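Local coordinates for protein DNA polymerase III subunit beta (Helicobacter pylori 26695, PDB 4S3I) that tethers DNA polymerases and other proteins to DNA as a sliding clamp, conferring processivity on replication, at residues H36-K41 and E67-I72; K325-A330 and T369-I374. One frame throughout, in Å; residues are numbered along the deposited sequence.

Contact 1. Residues H36-K41 and E67-I72; sequences HLEVIK and EGVGTI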
ATOM      1  N   HIS A  36      11.674 -20.543 -17.777  1.00 31.68           N
ATOM      2  CA  HIS A  36      11.868 -21.599 -18.768  1.00 32.19           C
ATOM      3  C   HIS A  36      10.486 -22.046 -19.259  1.00 31.96           C
ATOM      4  O   HIS A  36       9.548 -22.238 -18.462  1.00 31.58           O
ATOM      5  CB  HIS A  36      12.631 -22.764 -18.137  1.00 32.66           C
ATOM      6  CG  HIS A  36      12.922 -23.897 -19.069  1.00 36.59           C
ATOM      7  ND1 HIS A  36      11.994 -24.875 -19.369  1.00 33.35           N
ATOM      8  CD2 HIS A  36      14.056 -24.242 -19.729  1.00 36.47           C
ATOM      9  CE1 HIS A  36      12.543 -25.761 -20.187  1.00 40.62           C
ATOM     10  NE2 HIS A  36      13.791 -25.400 -20.416  1.00 35.25           N
ATOM     11  N   LEU A  37      10.351 -22.197 -20.570  1.00 32.26           N
ATOM     12  CA  LEU A  37       9.077 -22.600 -21.160  1.00 32.18           C
ATOM     13  C   LEU A  37       9.271 -23.930 -21.873  1.00 32.81           C
ATOM     14  O   LEU A  37      10.296 -24.145 -22.527  1.00 33.30           O
ATOM     15  CB  LEU A  37       8.591 -21.565 -22.170  1.00 32.05           C
ATOM     16  CG  LEU A  37       8.384 -20.129 -21.718  1.00 31.56           C
ATOM     17  CD1 LEU A  37       7.973 -19.252 -22.904  1.00 37.46           C
ATOM     18  CD2 LEU A  37       7.328 -20.063 -20.614  1.00 31.07           C
ATOM     19  N   GLU A  38       8.289 -24.820 -21.755  1.00 32.88           N
ATOM     20  CA  GLU A  38       8.342 -26.091 -22.480  1.00 33.56           C
ATOM     21  C   GLU A  38       6.955 -26.523 -22.928  1.00 33.63           C
ATOM     22  O   GLU A  38       6.037 -26.625 -22.112  1.00 33.34           O
ATOM     23  CB  GLU A  38       8.995 -27.188 -21.630  1.00 38.35           C
ATOM     24  CG  GLU A  38       8.923 -28.571 -22.272  1.00 46.33           C
ATOM     25  CD  GLU A  38      10.072 -29.487 -21.862  1.00 64.80           C
ATOM     26  OE1 GLU A  38      10.537 -29.396 -20.702  1.00 66.19           O
ATOM     27  OE2 GLU A  38      10.507 -30.305 -22.709  1.00 74.50           O
ATOM     28  N   VAL A  39       6.796 -26.761 -24.227  1.00 34.55           N
ATOM     29  CA  VAL A  39       5.515 -27.237 -24.733  1.00 34.32           C
ATOM     30  C   VAL A  39       5.627 -28.740 -24.922  1.00 35.08           C
ATOM     31  O   VAL A  39       6.477 -29.212 -25.674  1.00 39.62           O
ATOM     32  CB  VAL A  39       5.101 -26.540 -26.046  1.00 35.55           C
ATOM     33  CG1 VAL A  39       3.758 -27.072 -26.524  1.00 34.78           C
ATOM     34  CG2 VAL A  39       5.019 -25.019 -25.840  1.00 34.49           C
ATOM     35  N   ILE A  40       4.788 -29.482 -24.203  1.00 40.50           N
ATOM     36  CA  ILE A  40       4.739 -30.936 -24.307  1.00 47.67           C
ATOM     37  C   ILE A  40       3.288 -31.375 -24.477  1.00 43.09           C
ATOM     38  O   ILE A  40       2.483 -31.228 -23.551  1.00 37.74           O
ATOM     39  CB  ILE A  40       5.300 -31.618 -23.044  1.00 53.59           C
ATOM     40  CG1 ILE A  40       6.778 -31.273 -22.865  1.00 63.74           C
ATOM     41  CG2 ILE A  40       5.134 -33.133 -23.139  1.00 51.88           C
ATOM     42  CD1 ILE A  40       7.412 -31.849 -21.606  1.00 67.46           C
ATOM     43  N   LYS A  41       2.962 -31.912 -25.651  1.00 37.67           N
ATOM     44  CA  LYS A  41       1.586 -32.296 -25.968  1.00 51.06           C
ATOM     45  C   LYS A  41       0.644 -31.107 -25.785  1.00 54.48           C
ATOM     46  O   LYS A  41       0.841 -30.057 -26.401  1.00 61.25           O
ATOM     47  CB  LYS A  41       1.158 -33.519 -25.146  1.00 54.74           C
ATOM     48  CG  LYS A  41       1.974 -34.772 -25.483  1.00 59.68           C
ATOM     49  CD  LYS A  41       1.886 -35.833 -24.398  1.00 62.58           C
ATOM     50  CE  LYS A  41       2.958 -36.898 -24.595  1.00 68.20           C
ATOM     51  NZ  LYS A  41       3.023 -37.851 -23.448  1.00 69.02           N
ATOM     52  N   GLU A  67       6.002 -28.268 -30.780  1.00 36.81           N
ATOM     53  CA  GLU A  67       6.532 -28.498 -29.440  1.00 39.75           C
ATOM     54  C   GLU A  67       8.013 -28.112 -29.350  1.00 43.14           C
ATOM     55  O   GLU A  67       8.758 -28.236 -30.325  1.00 36.89           O
ATOM     56  CB  GLU A  67       6.351 -29.969 -29.055  1.00 39.78           C
ATOM     57  CG  GLU A  67       4.899 -30.414 -28.977  1.00 39.38           C
ATOM     58  CD  GLU A  67       4.763 -31.888 -28.644  1.00 49.25           C
ATOM     59  OE1 GLU A  67       5.755 -32.626 -28.818  1.00 49.95           O
ATOM     60  OE2 GLU A  67       3.670 -32.305 -28.208  1.00 49.72           O
ATOM     61  N   GLY A  68       8.433 -27.640 -28.178  1.00 35.88           N
ATOM     62  CA  GLY A  68       9.820 -27.256 -27.970  1.00 39.58           C
ATOM     63  C   GLY A  68      10.017 -26.446 -26.696  1.00 42.01           C
ATOM     64  O   GLY A  68       9.076 -26.265 -25.915  1.00 34.72           O
ATOM     65  N   VAL A  69      11.237 -25.949 -26.499  1.00 35.94           N
ATOM     66  CA  VAL A  69      11.582 -25.220 -25.278  1.00 36.99           C
ATOM     67  C   VAL A  69      12.132 -23.834 -25.595  1.00 35.93           C
ATOM     68  O   VAL A  69      12.612 -23.594 -26.704  1.00 34.87           O
ATOM     69  CB  VAL A  69      12.640 -25.990 -24.472  1.00 37.40           C
ATOM     70  CG1 VAL A  69      12.071 -27.301 -23.954  1.00 35.83           C
ATOM     71  CG2 VAL A  69      13.872 -26.259 -25.339  1.00 37.71           C
ATOM     72  N   GLY A  70      12.076 -22.936 -24.615  1.00 33.96           N
ATOM     73  CA  GLY A  70      12.638 -21.597 -24.735  1.00 33.80           C
ATOM     74  C   GLY A  70      12.669 -20.928 -23.365  1.00 34.16           C
ATOM     75  O   GLY A  70      12.317 -21.555 -22.368  1.00 33.11           O
ATOM     76  N   THR A  71      13.106 -19.669 -23.301  1.00 33.19           N
ATOM     77  CA  THR A  71      13.101 -18.911 -22.039  1.00 32.77           C
ATOM     78  C   THR A  71      12.690 -17.489 -22.333  1.00 34.02           C
ATOM     79  O   THR A  71      12.817 -17.037 -23.467  1.00 32.78           O
ATOM     80  CB  THR A  71      14.491 -18.827 -21.379  1.00 33.17           C
ATOM     81  OG1 THR A  71      15.243 -17.773 -21.998  1.00 33.48           O
ATOM     82  CG2 THR A  71      15.247 -20.151 -21.491  1.00 35.96           C
ATOM     83  N   ILE A  72      12.240 -16.769 -21.309  1.00 32.01           N
ATOM     84  CA  ILE A  72      11.816 -15.392 -21.486  1.00 31.79           C
ATOM     85  C   ILE A  72      11.895 -14.672 -20.143  1.00 31.49           C
ATOM     86  O   ILE A  72      11.679 -15.282 -19.089  1.00 31.22           O
ATOM     87  CB  ILE A  72      10.372 -15.331 -22.069  1.00 31.48           C
ATOM     88  CG1 ILE A  72       9.972 -13.907 -22.441  1.00 38.26           C
ATOM     89  CG2 ILE A  72       9.352 -15.995 -21.130  1.00 31.03           C
ATOM     90  CD1 ILE A  72       8.497 -13.758 -22.803  1.00 45.89           C
TER
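Leu37 and Gly70 form a hydrogen-bonded antiparallel pair, the firm centre of the contact between neighbouring strands 34-40 and 68-73. Leu37 N donates a hydrogen bond to Gly70 O, 2.7 Å away, and Gly70 N answers to Leu37 O at 3.0 Å. The same Leu37 oxygen also takes a CA-H...O contact from Val69, so two donors share it. On the face that carries Leu37 and Val39, Leu37 sends CD1 obliquely to Ile72 CG2, 4.0 Å away, and both side chains go on to meet Leu98 of strand 97-102, which belongs to the second sheet of the domain.

On the face of His36 and Thr71, the imidazole of His36 is turned back over the neighbouring strand. With CG anti to the backbone N (chi1 -178°), one ring face lies above Gly70 O, which sits off-centre toward the rim. The ring also meets that of Phe117, while Thr71 OG1 is held by Phe112 N and His34 ND1. Farther along this face Glu38 and Val69 run side by side, pointing the same way. Val69 CG1 rests against the carboxylate end, 3.6 Å from Glu38 OE2, a contact of methyl with a polar group at a more exposed place.

Toward Lys41 the pairing slackens. Val39 N still reaches Gly68 O at 2.9 Å, but beyond it the backbones part and a side chain bridges the gap: the extended Glu67 brings OE2 to within 2.7 Å of Lys41 N. That bond is bent (134° at the hydrogen) and meets the oxygen from above the carboxylate plane. Main-chain pairing thus secures the buried end, whereas at the exposed end an acidic side chain supplies the acceptor for a backbone N-H where the strand gives way to a turn.

Contact 2. Residues K325-A330 and T369-I374; sequences KFFLEA and TLMMPI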
ATOM      1  N   LYS A 325       3.236  -6.463  21.381  1.00 27.11           N
ATOM      2  CA  LYS A 325       3.230  -7.101  20.064  1.00 26.84           C
ATOM      3  C   LYS A 325       3.224  -8.624  20.159  1.00 26.58           C
ATOM      4  O   LYS A 325       2.486  -9.289  19.435  1.00 26.19           O
ATOM      5  CB  LYS A 325       4.435  -6.630  19.241  1.00 28.24           C
ATOM      6  CG  LYS A 325       4.669  -7.425  17.953  1.00 35.83           C
ATOM      7  CD  LYS A 325       6.082  -7.144  17.419  1.00 48.89           C
ATOM      8  CE  LYS A 325       6.335  -7.812  16.078  1.00 53.16           C
ATOM      9  NZ  LYS A 325       7.768  -7.678  15.679  1.00 58.60           N
ATOM     10  N   PHE A 326       4.030  -9.196  21.046  1.00 26.88           N
ATOM     11  CA  PHE A 326       4.055 -10.667  21.136  1.00 26.74           C
ATOM     12  C   PHE A 326       2.702 -11.181  21.612  1.00 26.28           C
ATOM     13  O   PHE A 326       2.160 -12.156  21.079  1.00 26.00           O
ATOM     14  CB  PHE A 326       5.140 -11.174  22.088  1.00 27.24           C
ATOM     15  CG  PHE A 326       6.549 -10.843  21.660  1.00 27.83           C
ATOM     16  CD1 PHE A 326       6.809 -10.272  20.419  1.00 27.84           C
ATOM     17  CD2 PHE A 326       7.611 -11.108  22.508  1.00 39.03           C
ATOM     18  CE1 PHE A 326       8.110  -9.965  20.037  1.00 34.18           C
ATOM     19  CE2 PHE A 326       8.914 -10.809  22.133  1.00 45.72           C
ATOM     20  CZ  PHE A 326       9.164 -10.237  20.898  1.00 41.94           C
ATOM     21  N   PHE A 327       2.155 -10.521  22.623  1.00 26.27           N
ATOM     22  CA  PHE A 327       0.888 -10.955  23.186  1.00 25.93           C
ATOM     23  C   PHE A 327      -0.178 -10.885  22.104  1.00 25.57           C
ATOM     24  O   PHE A 327      -0.979 -11.806  21.935  1.00 25.34           O
ATOM     25  CB  PHE A 327       0.510 -10.053  24.370  1.00 26.05           C
ATOM     26  CG  PHE A 327      -0.356 -10.728  25.403  1.00 26.14           C
ATOM     27  CD1 PHE A 327      -1.703 -10.968  25.153  1.00 26.24           C
ATOM     28  CD2 PHE A 327       0.183 -11.121  26.631  1.00 26.16           C
ATOM     29  CE1 PHE A 327      -2.530 -11.587  26.123  1.00 27.50           C
ATOM     30  CE2 PHE A 327      -0.618 -11.744  27.603  1.00 26.13           C
ATOM     31  CZ  PHE A 327      -1.986 -11.978  27.344  1.00 25.71           C
ATOM     32  N   LEU A 328      -0.193  -9.784  21.360  1.00 25.61           N
ATOM     33  CA  LEU A 328      -1.187  -9.630  20.301  1.00 25.35           C
ATOM     34  C   LEU A 328      -1.022 -10.712  19.246  1.00 25.21           C
ATOM     35  O   LEU A 328      -2.002 -11.311  18.793  1.00 25.00           O
ATOM     36  CB  LEU A 328      -1.091  -8.248  19.643  1.00 25.52           C
ATOM     37  CG  LEU A 328      -1.693  -7.101  20.424  1.00 32.23           C
ATOM     38  CD1 LEU A 328      -1.423  -5.765  19.723  1.00 32.52           C
ATOM     39  CD2 LEU A 328      -3.192  -7.328  20.603  1.00 31.83           C
ATOM     40  N   GLU A 329       0.220 -10.967  18.848  1.00 25.40           N
ATOM     41  CA  GLU A 329       0.434 -11.981  17.828  1.00 28.49           C
ATOM     42  C   GLU A 329       0.007 -13.361  18.324  1.00 29.01           C
ATOM     43  O   GLU A 329      -0.555 -14.141  17.571  1.00 25.11           O
ATOM     44  CB  GLU A 329       1.883 -11.954  17.308  1.00 25.63           C
ATOM     45  CG  GLU A 329       2.185 -10.645  16.563  1.00 28.43           C
ATOM     46  CD  GLU A 329       3.527 -10.647  15.828  1.00 31.94           C
ATOM     47  OE1 GLU A 329       3.635  -9.929  14.816  1.00 35.66           O
ATOM     48  OE2 GLU A 329       4.470 -11.341  16.264  1.00 32.02           O
ATOM     49  N   ALA A 330       0.243 -13.646  19.600  1.00 25.37           N
ATOM     50  CA  ALA A 330      -0.197 -14.938  20.150  1.00 25.36           C
ATOM     51  C   ALA A 330      -1.719 -15.064  20.091  1.00 25.10           C
ATOM     52  O   ALA A 330      -2.256 -16.139  19.815  1.00 25.10           O
ATOM     53  CB  ALA A 330       0.316 -15.125  21.566  1.00 25.59           C
ATOM     54  N   THR A 369       1.402 -20.443  22.213  1.00 26.67           N
ATOM     55  CA  THR A 369       2.612 -19.638  22.238  1.00 26.86           C
ATOM     56  C   THR A 369       3.160 -19.495  23.656  1.00 27.19           C
ATOM     57  O   THR A 369       2.431 -19.128  24.594  1.00 27.66           O
ATOM     58  CB  THR A 369       2.388 -18.237  21.637  1.00 26.48           C
ATOM     59  OG1 THR A 369       1.872 -18.346  20.301  1.00 26.67           O
ATOM     60  CG2 THR A 369       3.705 -17.462  21.615  1.00 26.80           C
ATOM     61  N   LEU A 370       4.445 -19.788  23.807  1.00 27.74           N
ATOM     62  CA  LEU A 370       5.134 -19.618  25.078  1.00 28.18           C
ATOM     63  C   LEU A 370       5.985 -18.352  24.993  1.00 32.99           C
ATOM     64  O   LEU A 370       6.738 -18.179  24.034  1.00 28.50           O
ATOM     65  CB  LEU A 370       6.013 -20.837  25.369  1.00 28.88           C
ATOM     66  CG  LEU A 370       6.814 -20.737  26.668  1.00 33.33           C
ATOM     67  CD1 LEU A 370       5.920 -21.009  27.876  1.00 33.30           C
ATOM     68  CD2 LEU A 370       8.024 -21.666  26.663  1.00 38.61           C
ATOM     69  N   MET A 371       5.863 -17.472  25.986  1.00 28.32           N
ATOM     70  CA  MET A 371       6.519 -16.160  25.952  1.00 36.60           C
ATOM     71  C   MET A 371       7.266 -15.848  27.239  1.00 35.53           C
ATOM     72  O   MET A 371       6.805 -16.202  28.321  1.00 36.06           O
ATOM     73  CB  MET A 371       5.477 -15.058  25.744  1.00 34.49           C
ATOM     74  CG  MET A 371       5.109 -14.792  24.315  1.00 44.86           C
ATOM     75  SD  MET A 371       3.540 -13.919  24.250  1.00 40.99           S
ATOM     76  CE  MET A 371       3.922 -12.455  25.212  1.00 58.41           C
ATOM     77  N   MET A 372       8.401 -15.163  27.113  1.00 30.77           N
ATOM     78  CA  MET A 372       9.112 -14.629  28.268  1.00 30.28           C
ATOM     79  C   MET A 372       8.432 -13.323  28.690  1.00 35.56           C
ATOM     80  O   MET A 372       8.152 -12.470  27.842  1.00 34.85           O
ATOM     81  CB  MET A 372      10.570 -14.321  27.913  1.00 35.36           C
ATOM     82  CG  MET A 372      11.367 -15.523  27.433  1.00 50.16           C
ATOM     83  SD  MET A 372      12.888 -15.062  26.558  1.00 90.73           S
ATOM     84  CE  MET A 372      13.766 -14.139  27.816  1.00 55.99           C
ATOM     85  N   PRO A 373       8.165 -13.155  30.003  1.00 39.56           N
ATOM     86  CA  PRO A 373       7.554 -11.907  30.480  1.00 31.48           C
ATOM     87  C   PRO A 373       8.585 -10.793  30.621  1.00 33.21           C
ATOM     88  O   PRO A 373       9.790 -11.056  30.537  1.00 32.71           O
ATOM     89  CB  PRO A 373       7.037 -12.291  31.863  1.00 35.79           C
ATOM     90  CG  PRO A 373       8.041 -13.321  32.339  1.00 35.42           C
ATOM     91  CD  PRO A 373       8.342 -14.134  31.095  1.00 40.57           C
ATOM     92  N   ILE A 374       8.106  -9.564  30.824  1.00 33.18           N
ATOM     93  CA  ILE A 374       8.960  -8.419  31.135  1.00 32.83           C
ATOM     94  C   ILE A 374       8.997  -8.269  32.659  1.00 36.30           C
ATOM     95  O   ILE A 374       7.968  -8.438  33.315  1.00 36.67           O
ATOM     96  CB  ILE A 374       8.376  -7.115  30.551  1.00 35.29           C
ATOM     97  CG1 ILE A 374       7.883  -7.328  29.115  1.00 35.24           C
ATOM     98  CG2 ILE A 374       9.383  -5.979  30.644  1.00 39.82           C
ATOM     99  CD1 ILE A 374       9.008  -7.578  28.103  1.00 43.43           C
TER
HETATM  100  O   HOH W   1      -0.748 -18.557  20.510  1.00 23.25           O
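Met371 reaches from strand 368-371 to helix 324-332 and sets its terminal methyl against the backbone side of two consecutive phenylalanines. Its CG is anti to the carbonyl carbon (chi1 -85°), the chain runs on extended through chi2, and a bend at chi3 (59°) brings CE to 3.6 Å from Phe326 CB. The same methyl lies 3.7 Å from Phe327 N, so it abuts the turn of the helix itself as well as its side chains. SD follows just behind, 3.8 Å from Phe326 CB.

The two phenyl groups leave this point in different directions. The CB of Phe326 faces the strand, but its ring leads away, toward Lys178 and Arg179. Phe327 starts off away from the strand, and its ring is approached obliquely by the methionine methyl, with CD2 and CE 4.2 Å apart. It packs further among Phe266 and Ile270 of helix 263-273 and Phe350 and Ile352 of strand 350-354.

One helical turn on, Ala330 presents its small CB to Thr369. The closest approach is to Thr369 CB, at 3.7 Å, and this is where the two backbones come nearest. The threonine places CG2 anti to its backbone N and OG1 beside that N (chi1 -56°). Thus turned, the hydroxyl lies 2.6 Å from a bridging water, which also donates a 2.9 Å bond to Ala330 O. Thr369 OG1 also hydrogen-bonds Ser181 OG, so the otherwise apolar junction includes a small polar network at one end.

No direct hydrogen bond joins helix and strand, which run nearly antiparallel. Helix 324-332 rests on the sheet of strands 368-371 and 350-354, as in the sliding-clamp fold, where helices line the ring's inner surface and antiparallel sheets form its outside.

The contacts come in series along the chain, contact 1 within the N-terminal domain and contact 2 in the C-terminal domain, joining helix 324-332 to the last strand. They lie on opposite sides of the chain's centre, their own centres about 50 Å apart and their nearest atoms about 35 Å apart. No sheet is common to both: strands 34-40 and 68-73 belong to one that crosses into the central domain through strands 53-60 and 233-238, whereas strand 368-371 belongs to another, paired with strand 179-185 of the central domain. Each thus sits in a sheet that spans a domain junction, and together these continuous sheets link three clamp domains into one arc; in beta clamps two such chains close the ring.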